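Local coordinates for glucose-1-phosphate thymidylyltransferase (Bacillus anthracis, PDB 4ECM), which catalyses the joining of dTTP and glucose 1-phosphate into dTDP-glucose with release of pyrophosphate, a step of dTDP-L-rhamnose biosynthesis, at residues E80-V85 with Y101-K106; R54-Y59 with V86-S91; D69-M74 with F95-T100. All blocks are in the same frame, centred on the assembly; numbering follows the deposited sequence. Where two conformers were deposited one is given.

Contact 1. Residues E80-V85 with Y101-K106. With DAU (2'deoxy-thymidine-5'-diphospho-alpha-D-glucose), chain B.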
loop_
_atom_site.group_PDB
_atom_site.type_symbol
_atom_site.label_atom_id
_atom_site.label_comp_id
_atom_site.label_asym_id
_atom_site.label_seq_id
_atom_site.Cartn_x
_atom_site.Cartn_y
_atom_site.Cartn_z
ATOM N N GLU A 80 1.984 -8.844 -4.989
ATOM C CA GLU A 80 2.408 -7.792 -4.076
ATOM C C GLU A 80 2.708 -6.472 -4.794
ATOM O O GLU A 80 2.337 -5.394 -4.305
ATOM C CB GLU A 80 3.638 -8.260 -3.283
ATOM C CG GLU A 80 4.692 -8.962 -4.136
ATOM C CD GLU A 80 4.207 -10.317 -4.679
ATOM O OE1 GLU A 80 4.577 -10.663 -5.813
ATOM O OE2 GLU A 80 3.451 -11.028 -3.974
ATOM N N HIS A 81 3.341 -6.563 -5.962
ATOM C CA HIS A 81 3.747 -5.375 -6.709
ATOM C C HIS A 81 2.648 -4.655 -7.488
ATOM O O HIS A 81 2.823 -3.492 -7.862
ATOM C CB HIS A 81 4.860 -5.723 -7.718
ATOM C CG HIS A 81 6.146 -6.175 -7.090
ATOM N ND1 HIS A 81 6.762 -7.360 -7.428
ATOM C CD2 HIS A 81 6.925 -5.605 -6.139
ATOM C CE1 HIS A 81 7.874 -7.493 -6.724
ATOM N NE2 HIS A 81 7.988 -6.448 -5.925
ATOM N N MET A 82 1.520 -5.320 -7.721
ATOM C CA MET A 82 0.479 -4.772 -8.603
ATOM C C MET A 82 -0.074 -3.431 -8.151
ATOM O O MET A 82 -0.353 -2.574 -8.970
ATOM C CB MET A 82 -0.657 -5.779 -8.770
ATOM C CG MET A 82 -1.677 -5.392 -9.811
ATOM S SD MET A 82 -1.062 -5.490 -11.489
ATOM C CE MET A 82 -0.904 -7.272 -11.676
ATOM N N GLY A 83 -0.220 -3.238 -6.850
ATOM C CA GLY A 83 -0.736 -1.977 -6.329
ATOM C C GLY A 83 0.066 -0.782 -6.817
ATOM O O GLY A 83 -0.481 0.191 -7.333
ATOM N N ASP A 84 1.376 -0.865 -6.664
ATOM C CA ASP A 84 2.266 0.229 -7.050
ATOM C C ASP A 84 2.343 0.394 -8.552
ATOM O O ASP A 84 2.351 1.507 -9.042
ATOM C CB ASP A 84 3.652 0.021 -6.459
ATOM C CG ASP A 84 3.702 0.292 -4.956
ATOM O OD1 ASP A 84 2.779 0.944 -4.400
ATOM O OD2 ASP A 84 4.694 -0.127 -4.334
ATOM N N VAL A 85 2.361 -0.711 -9.285
ATOM C CA VAL A 85 2.414 -0.637 -10.729
ATOM C C VAL A 85 1.163 0.058 -11.242
ATOM O O VAL A 85 1.236 0.981 -12.064
ATOM C CB VAL A 85 2.578 -2.026 -11.364
ATOM C CG1 VAL A 85 2.468 -1.936 -12.882
ATOM C CG2 VAL A 85 3.923 -2.658 -10.928
ATOM N N TYR A 101 -4.429 -5.855 -16.713
ATOM C CA TYR A 101 -3.459 -6.451 -15.807
ATOM C C TYR A 101 -3.738 -7.889 -15.388
ATOM O O TYR A 101 -4.887 -8.272 -15.138
ATOM C CB TYR A 101 -3.396 -5.618 -14.506
ATOM C CG TYR A 101 -3.047 -4.147 -14.688
ATOM C CD1 TYR A 101 -1.731 -3.702 -14.595
ATOM C CD2 TYR A 101 -4.041 -3.198 -14.897
ATOM C CE1 TYR A 101 -1.404 -2.317 -14.749
ATOM C CE2 TYR A 101 -3.729 -1.824 -15.052
ATOM C CZ TYR A 101 -2.410 -1.400 -14.973
ATOM O OH TYR A 101 -2.119 -0.070 -15.115
ATOM N N ARG A 102 -2.669 -8.666 -15.259
ATOM C CA ARG A 102 -2.760 -10.033 -14.740
ATOM C C ARG A 102 -1.594 -10.339 -13.804
ATOM O O ARG A 102 -0.500 -9.844 -13.995
ATOM C CB ARG A 102 -2.811 -11.061 -15.846
ATOM C CG ARG A 102 -3.980 -10.874 -16.786
ATOM C CD ARG A 102 -4.312 -12.197 -17.424
ATOM N NE ARG A 102 -5.053 -13.053 -16.502
ATOM C CZ ARG A 102 -5.074 -14.379 -16.551
ATOM N NH1 ARG A 102 -4.321 -15.043 -17.430
ATOM N NH2 ARG A 102 -5.811 -15.049 -15.671
ATOM N N VAL A 103 -1.862 -11.180 -12.810
ATOM C CA VAL A 103 -0.904 -11.564 -11.795
ATOM C C VAL A 103 -0.162 -12.864 -12.106
ATOM O O VAL A 103 -0.772 -13.867 -12.461
ATOM C CB VAL A 103 -1.630 -11.764 -10.420
ATOM C CG1 VAL A 103 -0.671 -12.349 -9.347
ATOM C CG2 VAL A 103 -2.267 -10.457 -9.953
ATOM N N GLN A 104 1.163 -12.825 -11.955
ATOM C CA GLN A 104 2.005 -13.999 -12.087
ATOM C C GLN A 104 2.312 -14.391 -10.645
ATOM O O GLN A 104 2.974 -13.655 -9.927
ATOM C CB GLN A 104 3.281 -13.693 -12.866
ATOM C CG GLN A 104 4.104 -14.932 -13.126
ATOM C CD GLN A 104 5.379 -14.666 -13.882
ATOM O OE1 GLN A 104 5.859 -13.524 -13.955
ATOM N NE2 GLN A 104 5.957 -15.736 -14.453
ATOM N N ASP A 105 1.789 -15.536 -10.222
ATOM C CA ASP A 105 1.898 -15.999 -8.828
ATOM C C ASP A 105 3.324 -16.110 -8.303
ATOM O O ASP A 105 3.615 -15.633 -7.221
ATOM C CB ASP A 105 1.187 -17.355 -8.667
ATOM C CG ASP A 105 -0.323 -17.243 -8.800
ATOM O OD1 ASP A 105 -0.935 -18.093 -9.509
ATOM O OD2 ASP A 105 -0.890 -16.290 -8.208
ATOM N N LYS A 106 4.194 -16.749 -9.076
ATOM C CA LYS A 106 5.590 -16.937 -8.700
ATOM C C LYS A 106 6.465 -16.588 -9.889
ATOM O O LYS A 106 6.002 -16.660 -11.036
ATOM C CB LYS A 106 5.845 -18.395 -8.287
ATOM C CG LYS A 106 4.971 -18.860 -7.116
ATOM C CD LYS A 106 5.309 -20.286 -6.643
ATOM C CE LYS A 106 4.436 -20.676 -5.435
ATOM N NZ LYS A 106 4.679 -22.070 -4.954
HETATM O O6 DAU B . 17.736 -9.003 -20.975
HETATM C C6 DAU B . 17.788 -9.892 -22.092
HETATM C C5 DAU B . 17.768 -11.332 -21.600
HETATM O O5 DAU B . 16.603 -11.491 -20.795
HETATM C C4 DAU B . 17.766 -12.330 -22.764
HETATM O O4 DAU B . 18.969 -12.232 -23.517
HETATM C C3 DAU B . 17.609 -13.772 -22.288
HETATM O O3 DAU B . 17.491 -14.631 -23.442
HETATM C C2 DAU B . 16.357 -13.853 -21.407
HETATM O O2 DAU B . 16.212 -15.167 -20.837
HETATM C C1 DAU B . 16.401 -12.817 -20.290
HETATM O O1 DAU B . 17.445 -13.155 -19.385
HETATM P P2 DAU B . 17.424 -12.623 -17.861
HETATM O O3P DAU B . 17.818 -11.167 -17.797
HETATM O O4P DAU B . 18.144 -13.653 -17.037
HETATM O OPP DAU B . 15.845 -12.669 -17.511
HETATM P P DAU B . 15.271 -12.203 -16.083
HETATM O O1P DAU B . 16.137 -11.091 -15.540
HETATM O O2P DAU B . 15.009 -13.421 -15.275
HETATM O "O5'" DAU B . 13.859 -11.533 -16.480
HETATM C "C5'" DAU B . 13.848 -10.299 -17.168
HETATM C "C4'" DAU B . 12.507 -9.567 -17.122
HETATM O "O4'" DAU B . 11.374 -10.414 -17.309
HETATM C "C3'" DAU B . 12.297 -8.790 -15.841
HETATM O "O3'" DAU B . 12.011 -7.450 -16.251
HETATM C "C2'" DAU B . 11.098 -9.414 -15.167
HETATM C "C1'" DAU B . 10.437 -10.233 -16.266
HETATM N N11 DAU B . 10.062 -11.612 -15.908
HETATM C C61 DAU B . 11.083 -12.486 -15.454
HETATM C C51 DAU B . 10.766 -13.656 -14.793
HETATM C C5A DAU B . 11.861 -14.631 -14.412
HETATM C C21 DAU B . 8.742 -11.854 -15.483
HETATM O O21 DAU B . 7.788 -10.985 -15.848
HETATM N N31 DAU B . 8.395 -12.995 -14.837
HETATM C C41 DAU B . 9.339 -13.900 -14.469
HETATM O O41 DAU B . 8.978 -15.023 -13.807
#

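Contact 2. Residues R54-Y59 with V86-S91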
loop_
_atom_site.group_PDB
_atom_site.type_symbol
_atom_site.label_atom_id
_atom_site.label_comp_id
_atom_site.label_asym_id
_atom_site.label_seq_id
_atom_site.Cartn_x
_atom_site.Cartn_y
_atom_site.Cartn_z
ATOM N N ARG A 54 14.619 10.208 -15.838
ATOM C CA ARG A 54 13.618 10.950 -15.080
ATOM C C ARG A 54 12.251 10.270 -15.058
ATOM O O ARG A 54 11.263 10.897 -14.706
ATOM C CB ARG A 54 13.531 12.423 -15.561
ATOM C CG ARG A 54 13.054 12.642 -16.993
ATOM C CD ARG A 54 13.184 14.131 -17.472
ATOM N NE ARG A 54 14.536 14.693 -17.287
ATOM C CZ ARG A 54 14.843 15.771 -16.558
ATOM N NH1 ARG A 54 13.895 16.499 -15.968
ATOM N NH2 ARG A 54 16.115 16.158 -16.457
ATOM N N TYR A 55 12.201 8.979 -15.387
ATOM C CA TYR A 55 10.962 8.229 -15.365
ATOM C C TYR A 55 11.178 6.886 -14.685
ATOM O O TYR A 55 12.306 6.390 -14.622
ATOM C CB TYR A 55 10.444 7.972 -16.785
ATOM C CG TYR A 55 10.275 9.231 -17.592
ATOM C CD1 TYR A 55 9.195 10.071 -17.377
ATOM C CD2 TYR A 55 11.207 9.596 -18.543
ATOM C CE1 TYR A 55 9.039 11.228 -18.097
ATOM C CE2 TYR A 55 11.056 10.742 -19.266
ATOM C CZ TYR A 55 9.965 11.561 -19.044
ATOM O OH TYR A 55 9.813 12.724 -19.780
ATOM N N PRO A 56 10.100 6.295 -14.154
ATOM C CA PRO A 56 10.175 4.932 -13.655
ATOM C C PRO A 56 10.517 4.028 -14.824
ATOM O O PRO A 56 10.060 4.276 -15.931
ATOM C CB PRO A 56 8.760 4.636 -13.186
ATOM C CG PRO A 56 8.099 5.906 -13.075
ATOM C CD PRO A 56 8.783 6.894 -13.942
ATOM N N MET A 57 11.302 2.996 -14.576
ATOM C CA MET A 57 11.764 2.089 -15.617
ATOM C C MET A 57 10.668 1.642 -16.590
ATOM O O MET A 57 10.883 1.628 -17.791
ATOM C CB MET A 57 12.401 0.863 -14.958
ATOM C CG MET A 57 12.990 -0.181 -15.905
ATOM S SD MET A 57 13.629 -1.641 -15.027
ATOM C CE MET A 57 14.778 -0.924 -13.812
ATOM N N ILE A 58 9.495 1.304 -16.067
ATOM C CA ILE A 58 8.419 0.760 -16.905
ATOM C C ILE A 58 7.850 1.747 -17.922
ATOM O O ILE A 58 7.297 1.325 -18.945
ATOM C CB ILE A 58 7.305 0.104 -16.034
ATOM C CG1 ILE A 58 6.443 -0.849 -16.874
ATOM C CG2 ILE A 58 6.486 1.143 -15.293
ATOM C CD1 ILE A 58 5.523 -1.684 -16.032
ATOM N N TYR A 59 7.990 3.052 -17.665
ATOM C CA TYR A 59 7.490 4.058 -18.607
ATOM C C TYR A 59 8.159 3.926 -19.964
ATOM O O TYR A 59 7.548 4.226 -20.976
ATOM C CB TYR A 59 7.720 5.486 -18.106
ATOM C CG TYR A 59 6.662 6.066 -17.191
ATOM C CD1 TYR A 59 5.908 5.262 -16.348
ATOM C CD2 TYR A 59 6.484 7.450 -17.105
ATOM C CE1 TYR A 59 4.962 5.813 -15.484
ATOM C CE2 TYR A 59 5.546 8.006 -16.240
ATOM C CZ TYR A 59 4.795 7.179 -15.432
ATOM O OH TYR A 59 3.862 7.719 -14.589
ATOM N N VAL A 86 0.011 -0.358 -10.735
ATOM C CA VAL A 86 -1.249 0.255 -11.140
ATOM C C VAL A 86 -1.330 1.721 -10.696
ATOM O O VAL A 86 -1.863 2.553 -11.427
ATOM C CB VAL A 86 -2.445 -0.566 -10.646
ATOM C CG1 VAL A 86 -3.746 0.176 -10.895
ATOM C CG2 VAL A 86 -2.449 -1.944 -11.350
ATOM N N SER A 87 -0.785 2.056 -9.519
ATOM C CA SER A 87 -0.808 3.446 -9.088
ATOM C C SER A 87 -0.070 4.308 -10.079
ATOM O O SER A 87 -0.444 5.453 -10.286
ATOM C CB SER A 87 -0.224 3.642 -7.693
ATOM O OG SER A 87 -1.001 2.955 -6.728
ATOM N N PHE A 88 1.003 3.791 -10.670
ATOM C CA PHE A 88 1.713 4.566 -11.715
ATOM C C PHE A 88 0.985 4.607 -13.048
ATOM O O PHE A 88 0.866 5.672 -13.671
ATOM C CB PHE A 88 3.089 3.981 -12.041
ATOM C CG PHE A 88 4.216 4.561 -11.259
ATOM C CD1 PHE A 88 4.763 5.790 -11.632
ATOM C CD2 PHE A 88 4.790 3.860 -10.199
ATOM C CE1 PHE A 88 5.847 6.337 -10.923
ATOM C CE2 PHE A 88 5.880 4.397 -9.485
ATOM C CZ PHE A 88 6.406 5.636 -9.844
ATOM N N LEU A 89 0.510 3.446 -13.494
ATOM C CA LEU A 89 0.001 3.316 -14.858
ATOM C C LEU A 89 -1.486 3.560 -15.097
ATOM O O LEU A 89 -1.889 3.996 -16.188
ATOM C CB LEU A 89 0.422 1.954 -15.402
ATOM C CG LEU A 89 1.936 1.708 -15.597
ATOM C CD1 LEU A 89 2.137 0.335 -16.230
ATOM C CD2 LEU A 89 2.613 2.765 -16.465
ATOM N N GLY A 90 -2.301 3.249 -14.100
ATOM C CA GLY A 90 -3.727 3.454 -14.191
ATOM C C GLY A 90 -4.389 2.703 -15.325
ATOM O O GLY A 90 -3.985 1.600 -15.680
ATOM N N SER A 91 -5.418 3.305 -15.893
ATOM C CA SER A 91 -6.117 2.702 -17.007
ATOM C C SER A 91 -5.300 2.822 -18.282
ATOM O O SER A 91 -5.545 2.113 -19.254
ATOM C CB SER A 91 -7.406 3.454 -17.248
ATOM O OG SER A 91 -7.087 4.757 -17.700
#

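Contact 3. Residues D69-M74 with F95-T100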
loop_
_atom_site.group_PDB
_atom_site.type_symbol
_atom_site.label_atom_id
_atom_site.label_comp_id
_atom_site.label_asym_id
_atom_site.label_seq_id
_atom_site.Cartn_x
_atom_site.Cartn_y
_atom_site.Cartn_z
ATOM N N ASP A 69 2.073 2.995 -32.119
ATOM C CA ASP A 69 0.603 2.939 -32.200
ATOM C C ASP A 69 0.059 1.602 -31.656
ATOM O O ASP A 69 -0.990 1.137 -32.068
ATOM C CB ASP A 69 0.081 3.234 -33.624
ATOM C CG ASP A 69 0.401 4.651 -34.069
ATOM O OD1 ASP A 69 0.815 4.847 -35.237
ATOM O OD2 ASP A 69 0.268 5.566 -33.229
ATOM N N ILE A 70 0.808 0.980 -30.747
ATOM C CA ILE A 70 0.361 -0.219 -30.089
ATOM C C ILE A 70 -0.181 0.299 -28.773
ATOM O O ILE A 70 0.590 0.664 -27.869
ATOM C CB ILE A 70 1.475 -1.225 -29.881
ATOM C CG1 ILE A 70 2.026 -1.670 -31.240
ATOM C CG2 ILE A 70 0.940 -2.429 -29.113
ATOM C CD1 ILE A 70 3.154 -2.668 -31.156
ATOM N N THR A 71 -1.512 0.352 -28.686
ATOM C CA THR A 71 -2.201 0.933 -27.534
ATOM C C THR A 71 -2.927 -0.054 -26.610
ATOM O O THR A 71 -3.294 0.329 -25.505
ATOM C CB THR A 71 -3.189 1.996 -28.009
ATOM O OG1 THR A 71 -4.122 1.408 -28.928
ATOM C CG2 THR A 71 -2.438 3.140 -28.711
ATOM N N ASP A 72 -3.171 -1.284 -27.073
ATOM C CA ASP A 72 -3.788 -2.336 -26.252
ATOM C C ASP A 72 -2.624 -3.094 -25.636
ATOM O O ASP A 72 -1.972 -3.896 -26.300
ATOM C CB ASP A 72 -4.658 -3.282 -27.094
ATOM C CG ASP A 72 -5.888 -2.598 -27.685
ATOM O OD1 ASP A 72 -6.490 -1.734 -27.021
ATOM O OD2 ASP A 72 -6.265 -2.941 -28.822
ATOM N N ILE A 73 -2.373 -2.851 -24.355
ATOM C CA ILE A 73 -1.202 -3.405 -23.688
ATOM C C ILE A 73 -1.543 -4.153 -22.411
ATOM O O ILE A 73 -2.288 -3.648 -21.558
ATOM C CB ILE A 73 -0.241 -2.265 -23.296
ATOM C CG1 ILE A 73 0.153 -1.446 -24.534
ATOM C CG2 ILE A 73 0.997 -2.832 -22.583
ATOM C CD1 ILE A 73 0.836 -0.131 -24.247
ATOM N N MET A 74 -0.984 -5.352 -22.277
ATOM C CA MET A 74 -1.159 -6.125 -21.072
ATOM C C MET A 74 0.108 -6.030 -20.222
ATOM O O MET A 74 1.225 -6.131 -20.733
ATOM C CB MET A 74 -1.499 -7.590 -21.387
ATOM C CG MET A 74 -1.504 -8.483 -20.142
ATOM S SD MET A 74 -2.522 -9.971 -20.294
ATOM C CE MET A 74 -4.143 -9.208 -20.255
ATOM N N PHE A 95 -1.740 8.286 -20.653
ATOM C CA PHE A 95 -0.650 8.069 -21.621
ATOM C C PHE A 95 -1.142 7.804 -23.036
ATOM O O PHE A 95 -0.352 7.488 -23.914
ATOM C CB PHE A 95 0.196 6.859 -21.200
ATOM C CG PHE A 95 0.661 6.904 -19.780
ATOM C CD1 PHE A 95 1.692 7.747 -19.397
ATOM C CD2 PHE A 95 0.087 6.094 -18.823
ATOM C CE1 PHE A 95 2.131 7.792 -18.070
ATOM C CE2 PHE A 95 0.515 6.140 -17.505
ATOM C CZ PHE A 95 1.544 6.994 -17.133
ATOM N N GLY A 96 -2.433 7.923 -23.281
ATOM C CA GLY A 96 -2.957 7.601 -24.602
ATOM C C GLY A 96 -2.953 6.103 -24.930
ATOM O O GLY A 96 -2.985 5.721 -26.101
ATOM N N VAL A 97 -2.901 5.238 -23.911
ATOM C CA VAL A 97 -2.955 3.790 -24.146
ATOM C C VAL A 97 -4.061 3.157 -23.307
ATOM O O VAL A 97 -4.827 3.843 -22.649
ATOM C CB VAL A 97 -1.618 3.087 -23.882
ATOM C CG1 VAL A 97 -0.546 3.614 -24.832
ATOM C CG2 VAL A 97 -1.207 3.243 -22.403
ATOM N N SER A 98 -4.131 1.838 -23.332
ATOM C CA SER A 98 -5.166 1.127 -22.638
ATOM C C SER A 98 -4.540 -0.117 -21.992
ATOM O O SER A 98 -3.983 -0.958 -22.699
ATOM C CB SER A 98 -6.227 0.785 -23.669
ATOM O OG SER A 98 -7.354 0.235 -23.082
ATOM N N PHE A 99 -4.605 -0.211 -20.656
ATOM C CA PHE A 99 -3.972 -1.306 -19.926
ATOM C C PHE A 99 -4.926 -2.358 -19.393
ATOM O O PHE A 99 -6.048 -2.064 -18.995
ATOM C CB PHE A 99 -3.162 -0.781 -18.715
ATOM C CG PHE A 99 -1.971 0.075 -19.086
ATOM C CD1 PHE A 99 -0.974 -0.421 -19.909
ATOM C CD2 PHE A 99 -1.819 1.347 -18.557
ATOM C CE1 PHE A 99 0.119 0.351 -20.246
ATOM C CE2 PHE A 99 -0.723 2.134 -18.883
ATOM C CZ PHE A 99 0.251 1.637 -19.721
ATOM N N THR A 100 -4.437 -3.587 -19.354
ATOM C CA THR A 100 -5.149 -4.722 -18.769
ATOM C C THR A 100 -4.079 -5.423 -17.926
ATOM O O THR A 100 -2.934 -5.559 -18.377
ATOM C CB THR A 100 -5.735 -5.639 -19.860
ATOM O OG1 THR A 100 -6.671 -4.891 -20.650
ATOM C CG2 THR A 100 -6.459 -6.866 -19.252
HETATM O O HOH W 1 -7.009 -2.565 -24.523
#

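Contact 1. Residues E80-V85 with Y101-K106
Two successive bends, chi2 and chi3 both near 70°, shape the Met82 side chain: the first sets SD beside Tyr101 CB and CD1, and the second turns CE off the ring toward Arg102 O. Met82 SD comes within 3.6 Å of Tyr101 CD1. The sulfur lies 4.6 Å from the centroid of the Tyr101 ring and 53° off the ring normal, an oblique Met-aromatic contact. The terminal methyl goes on along the strand: Met82 CE touches the carbonyl Arg102 O at 3.5 Å and meets Val103 CG2 at 3.9 Å, so one side chain spans three consecutive strand residues. A helical turn later, Val85 CG1 adds a looser apolar touch on the Tyr101 ring.

Just past this packing the chain enters the nucleotide pocket. The extended side chain of Gln104 brings its amide to N31 and O41 of the thymine, where N31 of the ligand donates to Gln104 OE1 at 2.7 Å in a nearly straight bond (169°). Gln104 NE2 gives only a weak bond to O41, and it also reaches Gly109 O and Gln112 OE1, which should help fix which way round the amide lies. Helix 82-89 thus packs on strand 98-103 within a beta-alpha-beta unit: Tyr101 OH bonds to Gly90 O beyond the helix end, Met82 also touches Thr77 of strand 72-77, and Val86 of the second subunit packs on both Met82 and Val103.

Contact 2. Residues R54-Y59 with V86-S91
Tyr59 reaches from the first turn of helix 57-67 to Phe88 and Leu89 on helix 82-89. From CB, CG turns to the side of the backbone N, anti to the carbonyl carbon (chi1 -86°), which carries the ring toward the other helix. Tyr59 CD1 is 4.1 Å from Leu89 CD2. The next atom, Tyr59 CE1, touches two partners, 4.0 Å from Leu89 CD2 and 3.9 Å from Phe88 CD1. At the tip, Tyr59 OH lies in the plane of the Phe88 ring at its edge, 3.6 Å from Phe88 CD1. The two ring planes stand at 88°, with centroids 6.0 Å apart, an oblique pairing.

Pro56 CD lies over the centre of one face of the Tyr59 ring, and Leu89 CD2 approaches obliquely from the other side of its plane. Pro56 also approaches the Phe88 ring, though the modelled closeness there is doubtful. One residue before Tyr59, Ile58 CD1 meets the other Leu89 branch, CD1, at 3.9 Å.

This apolar packing joins the start of helix 57-67 to the last turn of helix 82-89. Leu89 further rests on Phe99 and Tyr101 of strand 98-103, Phe95 meets Tyr59 edge-to-face, and Phe88 O accepts from Lys43 of the third subunit.

Contact 3. Residues D69-M74 with F95-T100
Ile73 and Phe99 lie side by side on the face of the two strands that helix 57-67 packs against, Ile73 CB 3.9 Å from Phe99 CD1. On that face Ile73 also sends CD1 toward Val97 CG1, 4.0 Å away, while Leu65 and Val62 of the helix press on Ile73 and Phe99 respectively. The other face is packed just as closely at its far end. Met74 runs out with CG anti to the backbone N (chi1 172°) and then bends at chi3 (-71°), bringing Met74 CE to 3.4 Å from Thr100 CG2, a close methyl-methyl approach; Phe120 touches both residues.

Between the faces the backbones pair in parallel. Ser98 N donates to Thr71 O at 2.8 Å. Ile73 N then gives an almost straight bond of 3.0 Å to Ser98 O, and Ile73 O receives Thr100 N at 3.1 Å, so Ile73 straddles Phe99 with both its backbone polar groups. These are the two parallel strands of a beta-alpha-beta crossover through helix 82-89, set in the mixed sheet of the nucleotidyltransferase fold, with strand 25-30 on the far side of strand 72-77.

The strand beginnings are looser and wetter. Asp72 and Ser98 share the Met74 face, yet their side chains meet through water: a molecule donates to Asp72 OD1 at 2.7 Å and lies 3.2 Å from Ser98 OG. Ser98 OG has a further, weak bond from Arg102 of the second subunit. Beyond, the Thr71 methyl CG2 lies against the carbonyl Gly96 O.

From the N terminus the six segments run 54-59, 69-74, 80-85, 86-91, 95-100 and 101-106. Contact 2 closes the first loop, from the start of helix 57-67 to the end of helix 82-89. Contact 3 opens inside that loop and closes beyond it, strand to strand; contact 1 opens inside both and closes last. Every pair therefore crosses and none nests. Contacts 1 and 2 share helix 82-89, with Tyr101 CE1 packed 3.6 Å from Val86 CG2; contacts 1 and 3 share strand 98-103. Contacts 2 and 3 meet where Phe99 N lies 2.9 Å from Ser91 O. Together they bind two helices to two parallel strands, and all three touch the second subunit.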